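LysR family transcriptional regulator (PDB 5B7H) probably acts as a DNA-binding transcription regulator responding to hydrogen peroxide, here represented by its regulatory domain, the part that follows the DNA-binding region. Local coordinates at residues A[27-32]-A[166-171]; A[65-70]-A[202-207]; A[70-75]-A[126-131]; A[81-86]-A[207-212]; A[150-155]-A[161-166]. The protein carries 1 engineered substitution. All coordinates share one frame; numbering follows the deposited sequence. Where two conformers were deposited one is given.

Contact 1: residues A[27-32]-A[166-171]; sequences APFLLC and PQMAID
The F29 ring lies flat against the backbone of A169. A169 CA sits 3.8 Å from the ring centroid and only 9° off the ring normal, which defines a CH-pi contact over the face, and A169 CB lies over the same face, 3.7 Å from F29 CZ. P28 CB lies over the opposite face, so the ring is sandwiched between its own chain neighbour and the other helix. M168 meets the base of the phenylalanine instead: its SD is 4.1 Å from F29 CB, and its carbonyl O stands 3.7 Å from the same F29 CB. M168 places CG between its backbone N and carbonyl carbon (chi1 62°), and a further bend at chi3 turns the thioether across the phenylalanine at about a right angle. No hydrogen bond joins the two segments; the contact is apolar and buried. In the second shell, D88 OD1 accepts from M168 N, while Q167 NE2 donates to D171 OD2 at 2.9 Å along the outer side of the short helix. A27 O, on the first segment, accepts from Q154 NE2 of the second subunit. The segment axes approach to 8.8 Å and cross at 71°. This packing of helix 27-41 against helix 167-171 is consistent with the junction between the two lobes of the LysR effector-binding domain, a type 2 periplasmic-binding-protein fold.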
# COMPACT_ATOMS: atom_id res chain seq x y z
N ALA A 27 -4.89 -6.63 -1.67
CA ALA A 27 -5.71 -5.97 -0.65
C ALA A 27 -6.15 -4.55 -1.00
O ALA A 27 -7.34 -4.25 -0.82
CB ALA A 27 -4.99 -6.00 0.71
N PRO A 28 -5.28 -3.66 -1.49
CA PRO A 28 -5.71 -2.27 -1.73
C PRO A 28 -6.74 -2.17 -2.83
O PRO A 28 -7.34 -1.11 -2.97
CB PRO A 28 -4.42 -1.55 -2.16
CG PRO A 28 -3.30 -2.44 -1.73
CD PRO A 28 -3.85 -3.86 -1.82
N PHE A 29 -6.87 -3.19 -3.69
CA PHE A 29 -7.68 -3.08 -4.90
C PHE A 29 -8.98 -3.85 -4.69
O PHE A 29 -10.03 -3.25 -4.45
CB PHE A 29 -6.83 -3.59 -6.07
CG PHE A 29 -5.38 -3.06 -6.03
CD1 PHE A 29 -5.12 -1.68 -6.08
CD2 PHE A 29 -4.32 -3.94 -5.89
CE1 PHE A 29 -3.81 -1.19 -6.04
CE2 PHE A 29 -3.02 -3.47 -5.84
CZ PHE A 29 -2.76 -2.09 -5.90
N LEU A 30 -8.91 -5.18 -4.64
CA LEU A 30 -10.10 -6.00 -4.61
C LEU A 30 -10.94 -5.80 -3.36
O LEU A 30 -12.18 -5.91 -3.42
CB LEU A 30 -9.68 -7.47 -4.72
CG LEU A 30 -10.72 -8.56 -4.55
CD1 LEU A 30 -11.72 -8.51 -5.71
CD2 LEU A 30 -10.01 -9.95 -4.51
N LEU A 31 -10.31 -5.55 -2.20
CA LEU A 31 -11.11 -5.48 -0.97
C LEU A 31 -12.01 -4.26 -0.92
O LEU A 31 -13.06 -4.32 -0.26
CB LEU A 31 -10.22 -5.54 0.27
CG LEU A 31 -9.45 -6.86 0.41
CD1 LEU A 31 -8.63 -6.77 1.73
CD2 LEU A 31 -10.38 -8.09 0.45
N CYS A 32 -11.66 -3.18 -1.61
CA CYS A 32 -12.55 -2.04 -1.67
C CYS A 32 -13.87 -2.47 -2.28
O CYS A 32 -14.96 -2.16 -1.76
CB CYS A 32 -11.93 -0.95 -2.56
SG CYS A 32 -10.43 -0.16 -1.90
N PRO A 166 -0.52 -6.15 -11.96
CA PRO A 166 -1.80 -6.84 -12.12
C PRO A 166 -2.90 -5.88 -12.55
O PRO A 166 -2.94 -4.70 -12.17
CB PRO A 166 -2.07 -7.38 -10.70
CG PRO A 166 -1.38 -6.43 -9.78
CD PRO A 166 -0.15 -5.91 -10.55
N GLN A 167 -3.80 -6.44 -13.35
CA GLN A 167 -4.92 -5.68 -13.90
C GLN A 167 -5.74 -5.03 -12.81
O GLN A 167 -6.17 -3.88 -12.98
CB GLN A 167 -5.80 -6.56 -14.78
CG GLN A 167 -6.83 -5.71 -15.56
CD GLN A 167 -6.17 -4.76 -16.55
OE1 GLN A 167 -5.25 -5.17 -17.28
NE2 GLN A 167 -6.64 -3.53 -16.60
N MET A 168 -5.93 -5.72 -11.67
CA MET A 168 -6.78 -5.08 -10.67
C MET A 168 -6.18 -3.78 -10.15
O MET A 168 -6.92 -2.88 -9.72
CB MET A 168 -7.13 -6.04 -9.52
CG MET A 168 -5.91 -6.53 -8.76
SD MET A 168 -6.36 -7.46 -7.24
CE MET A 168 -7.16 -8.90 -7.97
N ALA A 169 -4.85 -3.65 -10.15
CA ALA A 169 -4.25 -2.38 -9.74
C ALA A 169 -4.54 -1.28 -10.75
O ALA A 169 -4.84 -0.13 -10.35
CB ALA A 169 -2.74 -2.57 -9.52
N ILE A 170 -4.42 -1.61 -12.04
CA ILE A 170 -4.74 -0.64 -13.08
C ILE A 170 -6.19 -0.20 -12.96
O ILE A 170 -6.51 1.01 -13.05
CB ILE A 170 -4.46 -1.24 -14.46
CG1 ILE A 170 -2.99 -1.61 -14.56
CG2 ILE A 170 -4.83 -0.23 -15.52
CD1 ILE A 170 -2.67 -2.36 -15.86
N ASP A 171 -7.09 -1.17 -12.76
CA ASP A 171 -8.52 -0.85 -12.70
C ASP A 171 -8.89 0.01 -11.50
O ASP A 171 -9.93 0.68 -11.53
CB ASP A 171 -9.30 -2.15 -12.63
CG ASP A 171 -9.24 -2.94 -13.95
OD1 ASP A 171 -9.66 -4.13 -13.97
OD2 ASP A 171 -8.78 -2.41 -14.99

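Contact 2: residues A[65-70]-A[202-207]; sequences ELDVLI and SSRSKT. With SO4 (sulfate ion), chain D.
D67 and R204 approach each other where the loop leading into strand 68-73 meets the start of helix 205-217, on the surface of the alpha/beta effector-binding domain of the LysR family. An ST turn shapes the helix start: S202 OG accepts from R204 N at 3.0 Å, and R204 itself occupies the N-cap position. The charged interaction is a long salt bridge, with D67 OD2 3.9 Å from R204 NH1. The side chains cross obliquely, with carboxylate and guanidinium planes 74° apart, which excludes a flat two-pronged pairing. Each group has a stronger partner in strand 16-22: D67 OD2 accepts from K19 N, and R204 NH1 donates to Q17 O. The two charges are probably positioned mainly by these bonds to the backbone of strand 16-22.

Water provides a second link. One molecule donates to D67 OD1 at 3.1 Å and accepts from S202 OG at 2.9 Å, so the serine hydroxyl donates to water while it receives the backbone N-H of the turn. The short approach of this water to the sulfate makes a bond there doubtful.

The sulfate, probably from the crystallisation liquor, is held by S203, with R199 NH2 as a further donor. With OG lying between its backbone N and carbonyl carbon (chi1 65°), S203 turns its hydroxyl to the same oxygen that its amide addresses: S203 OG donates to sulfate O1 at 3.0 Å, and S203 N donates to O1 at 2.8 Å, nearly straight at 170°.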
# COMPACT_ATOMS: atom_id res chain seq x y z
N GLU A 65 -5.76 -17.58 13.88
CA GLU A 65 -5.82 -16.13 14.08
C GLU A 65 -6.53 -15.42 12.93
O GLU A 65 -6.85 -14.23 13.07
CB GLU A 65 -4.41 -15.58 14.21
CG GLU A 65 -3.80 -16.10 15.50
CD GLU A 65 -2.30 -15.94 15.61
OE1 GLU A 65 -1.65 -15.55 14.61
OE2 GLU A 65 -1.79 -16.22 16.73
N LEU A 66 -6.71 -16.09 11.79
CA LEU A 66 -7.56 -15.61 10.72
C LEU A 66 -8.47 -16.76 10.34
O LEU A 66 -8.14 -17.92 10.58
CB LEU A 66 -6.73 -15.21 9.49
CG LEU A 66 -5.73 -14.08 9.79
CD1 LEU A 66 -4.77 -13.86 8.58
CD2 LEU A 66 -6.51 -12.78 10.06
N ASP A 67 -9.64 -16.43 9.77
CA ASP A 67 -10.60 -17.44 9.29
C ASP A 67 -10.37 -17.82 7.84
O ASP A 67 -10.60 -18.96 7.48
CB ASP A 67 -12.04 -16.88 9.35
CG ASP A 67 -12.51 -16.65 10.76
OD1 ASP A 67 -12.55 -17.66 11.51
OD2 ASP A 67 -12.83 -15.50 11.15
N VAL A 68 -9.98 -16.89 6.97
CA VAL A 68 -9.89 -17.17 5.55
C VAL A 68 -8.93 -16.16 4.95
O VAL A 68 -8.76 -15.05 5.47
CB VAL A 68 -11.30 -17.08 4.90
CG1 VAL A 68 -11.90 -15.65 5.05
CG2 VAL A 68 -11.34 -17.53 3.45
N LEU A 69 -8.29 -16.55 3.86
CA LEU A 69 -7.34 -15.71 3.14
C LEU A 69 -7.80 -15.55 1.72
O LEU A 69 -8.41 -16.45 1.14
CB LEU A 69 -5.93 -16.34 3.08
CG LEU A 69 -5.38 -16.90 4.41
CD1 LEU A 69 -4.02 -17.59 4.16
CD2 LEU A 69 -5.29 -15.75 5.44
N ILE A 70 -7.47 -14.40 1.13
CA ILE A 70 -7.52 -14.19 -0.31
C ILE A 70 -6.07 -14.08 -0.75
O ILE A 70 -5.35 -13.14 -0.34
CB ILE A 70 -8.37 -12.98 -0.71
CG1 ILE A 70 -9.83 -13.18 -0.28
CG2 ILE A 70 -8.21 -12.75 -2.21
CD1 ILE A 70 -10.79 -11.91 -0.56
N SER A 202 -12.53 -26.00 9.64
CA SER A 202 -13.39 -24.88 9.96
C SER A 202 -14.86 -25.28 9.92
O SER A 202 -15.28 -26.10 9.11
CB SER A 202 -13.19 -23.82 8.90
OG SER A 202 -14.09 -22.74 9.10
N SER A 203 -15.64 -24.67 10.81
CA SER A 203 -17.09 -24.85 10.77
C SER A 203 -17.78 -23.76 9.96
O SER A 203 -19.01 -23.63 10.06
CB SER A 203 -17.65 -24.85 12.19
OG SER A 203 -17.46 -23.57 12.75
N ARG A 204 -17.04 -22.97 9.19
CA ARG A 204 -17.60 -21.84 8.47
C ARG A 204 -17.52 -22.00 6.95
O ARG A 204 -17.57 -21.02 6.22
CB ARG A 204 -16.96 -20.55 8.94
CG ARG A 204 -16.94 -20.54 10.47
CD ARG A 204 -16.66 -19.17 10.99
NE ARG A 204 -17.68 -18.23 10.55
CZ ARG A 204 -17.64 -16.92 10.82
NH1 ARG A 204 -16.63 -16.43 11.53
NH2 ARG A 204 -18.61 -16.12 10.39
N SER A 205 -17.48 -23.23 6.45
CA SER A 205 -17.26 -23.41 5.02
C SER A 205 -18.45 -22.93 4.19
O SER A 205 -18.26 -22.50 3.05
CB SER A 205 -16.98 -24.87 4.69
OG SER A 205 -18.04 -25.63 5.22
N LYS A 206 -19.67 -22.98 4.74
CA LYS A 206 -20.80 -22.38 4.03
C LYS A 206 -20.58 -20.88 3.82
O LYS A 206 -20.89 -20.34 2.74
CB LYS A 206 -22.09 -22.68 4.81
CG LYS A 206 -23.36 -22.09 4.22
CD LYS A 206 -24.59 -22.95 4.55
CE LYS A 206 -25.82 -22.08 4.91
NZ LYS A 206 -26.08 -20.92 3.98
N THR A 207 -20.08 -20.18 4.85
CA THR A 207 -19.73 -18.77 4.71
C THR A 207 -18.65 -18.58 3.65
O THR A 207 -18.74 -17.67 2.82
CB THR A 207 -19.24 -18.23 6.06
OG1 THR A 207 -20.23 -18.52 7.05
CG2 THR A 207 -19.00 -16.77 6.02
S SO4 D . -13.34 -22.53 13.54
O1 SO4 D . -14.48 -23.26 12.98
O2 SO4 D . -12.08 -23.22 13.22
O3 SO4 D . -13.52 -22.35 14.98
O4 SO4 D . -13.37 -21.18 12.98
O HOH W 1 -12.92 -20.61 10.60

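Contact 3: residues A[70-75]-A[126-131]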
# COMPACT_ATOMS: atom_id res chain seq x y z
N ILE A 70 -7.47 -14.40 1.13
CA ILE A 70 -7.52 -14.19 -0.31
C ILE A 70 -6.07 -14.08 -0.75
O ILE A 70 -5.35 -13.14 -0.34
CB ILE A 70 -8.37 -12.98 -0.71
CG1 ILE A 70 -9.83 -13.18 -0.28
CG2 ILE A 70 -8.21 -12.75 -2.21
CD1 ILE A 70 -10.79 -11.91 -0.56
N LEU A 71 -5.63 -15.05 -1.55
CA LEU A 71 -4.25 -15.16 -1.98
C LEU A 71 -4.20 -15.18 -3.50
O LEU A 71 -5.19 -15.45 -4.18
CB LEU A 71 -3.63 -16.50 -1.49
CG LEU A 71 -3.50 -16.74 0.03
CD1 LEU A 71 -2.73 -18.00 0.31
CD2 LEU A 71 -2.79 -15.56 0.67
N ALA A 72 -3.01 -14.87 -4.02
CA ALA A 72 -2.66 -15.26 -5.39
C ALA A 72 -2.12 -16.69 -5.39
O ALA A 72 -1.29 -17.06 -4.55
CB ALA A 72 -1.64 -14.28 -5.98
N LEU A 73 -2.64 -17.51 -6.31
CA LEU A 73 -2.25 -18.91 -6.40
C LEU A 73 -1.57 -19.17 -7.75
O LEU A 73 -1.82 -18.46 -8.72
CB LEU A 73 -3.50 -19.80 -6.26
CG LEU A 73 -4.21 -19.70 -4.89
CD1 LEU A 73 -5.41 -20.69 -4.96
CD2 LEU A 73 -3.34 -20.02 -3.67
N PRO A 74 -0.71 -20.19 -7.85
CA PRO A 74 -0.38 -21.16 -6.81
C PRO A 74 0.71 -20.69 -5.89
O PRO A 74 1.71 -20.01 -6.30
CB PRO A 74 0.12 -22.36 -7.62
CG PRO A 74 0.79 -21.73 -8.83
CD PRO A 74 -0.04 -20.48 -9.14
N VAL A 75 0.54 -21.06 -4.63
CA VAL A 75 1.59 -20.96 -3.61
C VAL A 75 1.44 -22.23 -2.77
O VAL A 75 0.46 -22.95 -2.87
CB VAL A 75 1.51 -19.70 -2.74
CG1 VAL A 75 1.79 -18.44 -3.58
CG2 VAL A 75 0.14 -19.53 -2.10
N THR A 126 6.16 -11.42 -7.83
CA THR A 126 7.35 -11.69 -8.64
C THR A 126 7.37 -13.12 -9.19
O THR A 126 7.57 -13.30 -10.39
CB THR A 126 8.57 -11.38 -7.80
OG1 THR A 126 8.60 -9.96 -7.60
CG2 THR A 126 9.85 -11.78 -8.53
N GLU A 127 7.12 -14.14 -8.35
CA GLU A 127 7.19 -15.50 -8.89
C GLU A 127 6.08 -15.72 -9.90
O GLU A 127 6.30 -16.37 -10.93
CB GLU A 127 7.10 -16.56 -7.80
CG GLU A 127 6.11 -16.24 -6.71
CD GLU A 127 6.17 -17.19 -5.52
OE1 GLU A 127 6.32 -18.41 -5.75
OE2 GLU A 127 6.13 -16.71 -4.37
N HIS A 128 4.92 -15.11 -9.68
CA HIS A 128 3.83 -15.34 -10.62
C HIS A 128 4.05 -14.60 -11.93
O HIS A 128 3.80 -15.16 -13.00
CB HIS A 128 2.51 -14.88 -9.99
CG HIS A 128 2.06 -15.78 -8.89
ND1 HIS A 128 1.26 -15.35 -7.87
CD2 HIS A 128 2.29 -17.09 -8.67
CE1 HIS A 128 1.04 -16.35 -7.03
NE2 HIS A 128 1.63 -17.43 -7.52
N ALA A 129 4.52 -13.37 -11.87
CA ALA A 129 4.66 -12.63 -13.13
C ALA A 129 5.81 -13.20 -13.95
O ALA A 129 5.69 -13.34 -15.17
CB ALA A 129 4.95 -11.16 -12.82
N VAL A 130 6.93 -13.51 -13.31
CA VAL A 130 8.08 -14.03 -14.05
C VAL A 130 7.73 -15.35 -14.74
O VAL A 130 8.11 -15.59 -15.89
CB VAL A 130 9.29 -14.15 -13.10
CG1 VAL A 130 10.41 -14.95 -13.66
CG2 VAL A 130 9.79 -12.73 -12.76
N SER A 131 6.98 -16.22 -14.05
CA SER A 131 6.65 -17.49 -14.68
C SER A 131 5.55 -17.35 -15.73
O SER A 131 5.64 -17.95 -16.80
CB SER A 131 6.24 -18.52 -13.63
OG SER A 131 5.21 -18.01 -12.82
O HOH W 2 4.10 -19.80 -6.74
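The H128 imidazole has L73 O over one face, 3.7 Å above the ring plane and displaced toward the rim. Two more carbonyl oxygens, A72 O and P74 O, lie at its edge near the plane, so carbonyls of three successive residues, A72 to P74, border the ring at one face and its edge. A72 CB also approaches, 3.5 Å from H128 CE1, while V75 CG1 comes obliquely at 4.1 Å from H128 NE2. The bond across the contact runs from H128 NE2 to P74 O, 2.9 Å long and almost straight at 175°. The acceptor is essentially in the imidazole plane, but seen from P74 the donor stands 45° above the carbonyl plane. H128 sets CG opposite its carbonyl carbon (chi1 -71°), which sends the ring from helix 124-132 to the end of strand 68-73, where a cis peptide precedes P74. F90 of strand 81-95 packs on H128 as well. The arrangement ties this helix to a strand of the central sheet of the effector-binding domain. Chemically, the donor role requires a proton on NE2, and the straight, in-plane bond probably holds the ring in this rotation.

Contact 4: residues A[81-86]-A[207-212]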
# COMPACT_ATOMS: atom_id res chain seq x y z
N GLU A 81 -7.65 -25.91 2.56
CA GLU A 81 -8.63 -26.06 1.51
C GLU A 81 -8.61 -24.76 0.72
O GLU A 81 -8.41 -23.69 1.28
CB GLU A 81 -9.93 -26.31 2.23
CG GLU A 81 -11.12 -26.41 1.50
CD GLU A 81 -11.81 -27.63 2.02
OE1 GLU A 81 -11.45 -28.09 3.13
OE2 GLU A 81 -12.67 -28.14 1.32
N SER A 82 -8.75 -24.84 -0.59
CA SER A 82 -8.73 -23.65 -1.43
C SER A 82 -9.74 -23.73 -2.54
O SER A 82 -10.17 -24.79 -2.96
CB SER A 82 -7.35 -23.29 -1.94
OG SER A 82 -6.97 -24.19 -2.94
N ARG A 83 -10.10 -22.55 -3.03
CA ARG A 83 -11.02 -22.42 -4.14
C ARG A 83 -10.54 -21.25 -4.99
O ARG A 83 -10.49 -20.13 -4.49
CB ARG A 83 -12.43 -22.10 -3.61
CG ARG A 83 -13.45 -21.99 -4.69
CD ARG A 83 -14.87 -22.16 -4.10
NE ARG A 83 -15.81 -21.73 -5.08
CZ ARG A 83 -17.10 -21.70 -4.89
NH1 ARG A 83 -17.60 -22.04 -3.70
NH2 ARG A 83 -17.87 -21.26 -5.88
N VAL A 84 -10.21 -21.50 -6.25
CA VAL A 84 -9.86 -20.44 -7.19
C VAL A 84 -11.14 -19.76 -7.64
O VAL A 84 -12.11 -20.42 -8.02
CB VAL A 84 -9.12 -21.02 -8.39
CG1 VAL A 84 -8.96 -19.98 -9.51
CG2 VAL A 84 -7.77 -21.55 -7.91
N VAL A 85 -11.14 -18.43 -7.62
CA VAL A 85 -12.35 -17.66 -7.90
C VAL A 85 -12.22 -16.77 -9.11
O VAL A 85 -13.25 -16.27 -9.60
CB VAL A 85 -12.76 -16.80 -6.68
CG1 VAL A 85 -13.23 -17.74 -5.51
CG2 VAL A 85 -11.59 -15.87 -6.19
N GLY A 86 -11.02 -16.56 -9.61
CA GLY A 86 -10.90 -15.83 -10.87
C GLY A 86 -9.45 -15.64 -11.26
O GLY A 86 -8.54 -16.14 -10.61
N THR A 207 -20.08 -20.18 4.85
CA THR A 207 -19.73 -18.77 4.71
C THR A 207 -18.65 -18.58 3.65
O THR A 207 -18.74 -17.67 2.82
CB THR A 207 -19.24 -18.23 6.06
OG1 THR A 207 -20.23 -18.52 7.05
CG2 THR A 207 -19.00 -16.77 6.02
N PHE A 208 -17.60 -19.42 3.67
CA PHE A 208 -16.48 -19.23 2.75
C PHE A 208 -16.92 -19.44 1.32
O PHE A 208 -16.48 -18.69 0.43
CB PHE A 208 -15.32 -20.16 3.08
CG PHE A 208 -14.78 -19.98 4.49
CD1 PHE A 208 -14.79 -18.73 5.13
CD2 PHE A 208 -14.30 -21.09 5.18
CE1 PHE A 208 -14.31 -18.63 6.46
CE2 PHE A 208 -13.80 -20.98 6.49
CZ PHE A 208 -13.82 -19.74 7.13
N ASN A 209 -17.80 -20.41 1.08
CA ASN A 209 -18.25 -20.64 -0.29
C ASN A 209 -19.13 -19.49 -0.78
O ASN A 209 -19.02 -19.09 -1.94
CB ASN A 209 -18.91 -22.02 -0.42
CG ASN A 209 -17.88 -23.17 -0.47
OD1 ASN A 209 -16.87 -23.12 -1.19
ND2 ASN A 209 -18.14 -24.23 0.30
N GLN A 210 -19.99 -18.92 0.08
CA GLN A 210 -20.75 -17.72 -0.33
C GLN A 210 -19.82 -16.55 -0.62
O GLN A 210 -20.04 -15.79 -1.56
CB GLN A 210 -21.76 -17.26 0.72
CG GLN A 210 -22.95 -18.20 0.88
CD GLN A 210 -23.83 -17.86 2.06
OE1 GLN A 210 -23.63 -18.37 3.17
NE2 GLN A 210 -24.81 -16.98 1.83
N LEU A 211 -18.80 -16.36 0.22
CA LEU A 211 -17.84 -15.32 -0.02
C LEU A 211 -17.12 -15.55 -1.34
O LEU A 211 -16.85 -14.59 -2.06
CB LEU A 211 -16.85 -15.29 1.15
CG LEU A 211 -15.96 -14.07 1.16
CD1 LEU A 211 -16.82 -12.81 1.26
CD2 LEU A 211 -14.99 -14.20 2.37
N ALA A 212 -16.75 -16.80 -1.64
CA ALA A 212 -16.05 -17.10 -2.88
C ALA A 212 -16.90 -16.70 -4.09
O ALA A 212 -16.36 -16.13 -5.06
CB ALA A 212 -15.72 -18.61 -2.95
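R83 sets CG anti to its backbone N (chi1 -178°) and then stays extended from CG to NE, which carries the guanidinium from strand 81-86 up to helix 207-212. CG of N209 stands anti to its carbonyl carbon, turning the amide oxygen toward R83; the two side chains cross at about a right angle. The result is one hydrogen bond, R83 NH1 to N209 OD1, 2.8 Å long but bent to 145° at the hydrogen. The oxygen lies close to the guanidinium plane, at its edge, whereas the donor stands 39° above the carbonyl plane of the asparagine. A212 CB lies over one face of the same guanidinium, 3.8 Å from R83 NE and offset toward the rim. The other terminal nitrogen, R83 NH2, forms a salt bridge with E213 one turn further along the helix, so the arginine is gripped by two polar partners while the A212 methyl lies nearer the NE side.

This is helix-on-sheet packing in an alpha/beta domain: helix 205-217, close to the C-terminus, lies along strand 81-95, the two segment axes running in nearly the same direction 10.0 Å apart. Farther along the strand V85 takes up the contact: its CG1 packs on A212 CB at 3.7 Å and also touches A212 O at 3.5 Å. V215 and S216 of the same helix also touch the valine. V85 and G86 together face I194 in strand 180-198 and make a classic beta bulge there.

Contact 5: residues A[150-155]-A[161-166]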
# COMPACT_ATOMS: atom_id res chain seq x y z
N HIS A 150 3.52 0.17 -4.97
CA HIS A 150 3.48 1.61 -5.29
C HIS A 150 4.85 2.14 -5.61
O HIS A 150 5.01 2.94 -6.55
CB HIS A 150 2.94 2.38 -4.09
CG HIS A 150 1.61 1.89 -3.66
ND1 HIS A 150 1.46 0.84 -2.78
CD2 HIS A 150 0.37 2.26 -4.05
CE1 HIS A 150 0.17 0.60 -2.62
NE2 HIS A 150 -0.52 1.45 -3.38
N THR A 151 5.85 1.74 -4.83
CA THR A 151 7.19 2.30 -5.08
C THR A 151 7.83 1.68 -6.32
O THR A 151 8.60 2.35 -7.03
CB THR A 151 8.10 2.21 -3.85
OG1 THR A 151 8.22 0.85 -3.42
CG2 THR A 151 7.60 3.11 -2.71
N LEU A 152 7.48 0.44 -6.63
CA LEU A 152 7.90 -0.15 -7.90
C LEU A 152 7.38 0.67 -9.07
O LEU A 152 8.14 1.02 -10.01
CB LEU A 152 7.36 -1.58 -7.96
CG LEU A 152 7.57 -2.39 -9.24
CD1 LEU A 152 9.04 -2.48 -9.57
CD2 LEU A 152 6.93 -3.78 -9.02
N VAL A 153 6.08 0.98 -9.07
CA VAL A 153 5.50 1.74 -10.16
C VAL A 153 6.09 3.15 -10.22
O VAL A 153 6.33 3.69 -11.32
CB VAL A 153 3.98 1.77 -9.96
CG1 VAL A 153 3.36 2.87 -10.88
CG2 VAL A 153 3.42 0.35 -10.26
N GLN A 154 6.39 3.75 -9.06
CA GLN A 154 7.01 5.07 -9.06
C GLN A 154 8.40 5.03 -9.70
O GLN A 154 8.77 5.97 -10.41
CB GLN A 154 7.10 5.63 -7.65
CG GLN A 154 5.72 6.01 -7.08
CD GLN A 154 5.63 5.94 -5.56
OE1 GLN A 154 6.59 5.52 -4.88
NE2 GLN A 154 4.46 6.25 -5.04
N MET A 155 9.19 3.98 -9.46
CA MET A 155 10.48 3.89 -10.15
C MET A 155 10.31 3.77 -11.66
O MET A 155 11.07 4.38 -12.43
CB MET A 155 11.33 2.73 -9.64
CG MET A 155 11.83 2.98 -8.23
SD MET A 155 12.99 1.74 -7.64
CE MET A 155 11.89 0.35 -7.31
N GLY A 161 12.85 1.89 -15.97
CA GLY A 161 12.73 0.64 -16.68
C GLY A 161 11.28 0.22 -16.73
O GLY A 161 10.38 1.05 -16.92
N THR A 162 11.01 -1.07 -16.61
CA THR A 162 9.66 -1.58 -16.81
C THR A 162 9.36 -2.59 -15.70
O THR A 162 10.25 -3.03 -14.97
CB THR A 162 9.53 -2.23 -18.20
OG1 THR A 162 8.17 -2.61 -18.43
CG2 THR A 162 10.43 -3.49 -18.37
N THR A 163 8.09 -2.96 -15.57
CA THR A 163 7.75 -4.03 -14.64
C THR A 163 6.39 -4.59 -15.02
O THR A 163 5.74 -4.10 -15.94
CB THR A 163 7.72 -3.49 -13.19
OG1 THR A 163 7.76 -4.63 -12.28
CG2 THR A 163 6.45 -2.63 -12.92
N PHE A 164 5.99 -5.64 -14.31
CA PHE A 164 4.69 -6.31 -14.45
C PHE A 164 3.76 -5.82 -13.36
O PHE A 164 4.14 -5.75 -12.19
CB PHE A 164 4.84 -7.83 -14.31
CG PHE A 164 5.91 -8.43 -15.21
CD1 PHE A 164 7.17 -8.73 -14.71
CD2 PHE A 164 5.65 -8.72 -16.54
CE1 PHE A 164 8.12 -9.32 -15.52
CE2 PHE A 164 6.61 -9.29 -17.37
CZ PHE A 164 7.86 -9.57 -16.86
N ILE A 165 2.51 -5.53 -13.76
CA ILE A 165 1.46 -5.00 -12.87
C ILE A 165 0.18 -5.80 -13.03
O ILE A 165 -0.23 -6.07 -14.17
CB ILE A 165 1.15 -3.52 -13.21
CG1 ILE A 165 2.41 -2.66 -13.02
CG2 ILE A 165 0.08 -2.97 -12.27
CD1 ILE A 165 2.98 -2.80 -11.60
N PRO A 166 -0.52 -6.15 -11.96
CA PRO A 166 -1.80 -6.84 -12.12
C PRO A 166 -2.90 -5.88 -12.55
O PRO A 166 -2.94 -4.70 -12.17
CB PRO A 166 -2.07 -7.38 -10.70
CG PRO A 166 -1.38 -6.43 -9.78
CD PRO A 166 -0.15 -5.91 -10.55
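Helix 149-157 packs on strand 163-166, a margin of the sheet within the chain in the alpha/beta effector-binding domain, and here L152 and V153 meet T163 and I165. The strand pairs antiparallel with strand 81-95, through T163 with V93 and I165 with K91. No hydrogen bond links helix and strand directly; the two segments together bury 186 Å².

L152 and T163 reach toward each other tip to tip. With its CG anti to the backbone N (chi1 176°), the leucine directs both methyls at the strand, and its CG also lies 3.9 Å from T163 CG2. Beside this pair, V153 and I165 cross at about a right angle, their ends meeting through V153 CG2 and I165 CD1. The closeness of those two methyls, 3.5 Å, is doubtful because I165 has two deposited conformers.

The helix also faces the second subunit: M155 packs on L47 of that subunit, and the H150 rings of the two copies meet nearly parallel. One helix thus presents L152 and V153 to its own strand and other residues to the dimer interface.

The buried hydroxyl oxygen T163 OG1 is satisfied by a hydrogen bond with F117 O. The same oxygen touches both leucine methyls, 3.5 Å from L152 CD2 and 3.7 Å from L152 CD1.

In the fold
Contacts 1 and 5 share P166 and touch through I170 CG1 and I165 CG2, 4.1 Å apart; both also meet the second subunit. Contacts 2 and 4 share T207, and their centres are 9 Å apart: F208 bridges them, its CE1 3.7 Å from V68 CB. Contact 3 joins these groups. It shares I70 with contact 2, meets contact 4 where L73 CD1 is 3.9 Å from V84 CG2, and meets contact 5 where A129 CB is 3.6 Å from F164 CB. Contacts 2 and 5 lie on opposite sides of the chain's centre, about 32 Å between centres and about 12 Å between nearest atoms; the sulfate at contact 2 lies at the far end from the dimer-facing helix of contact 5.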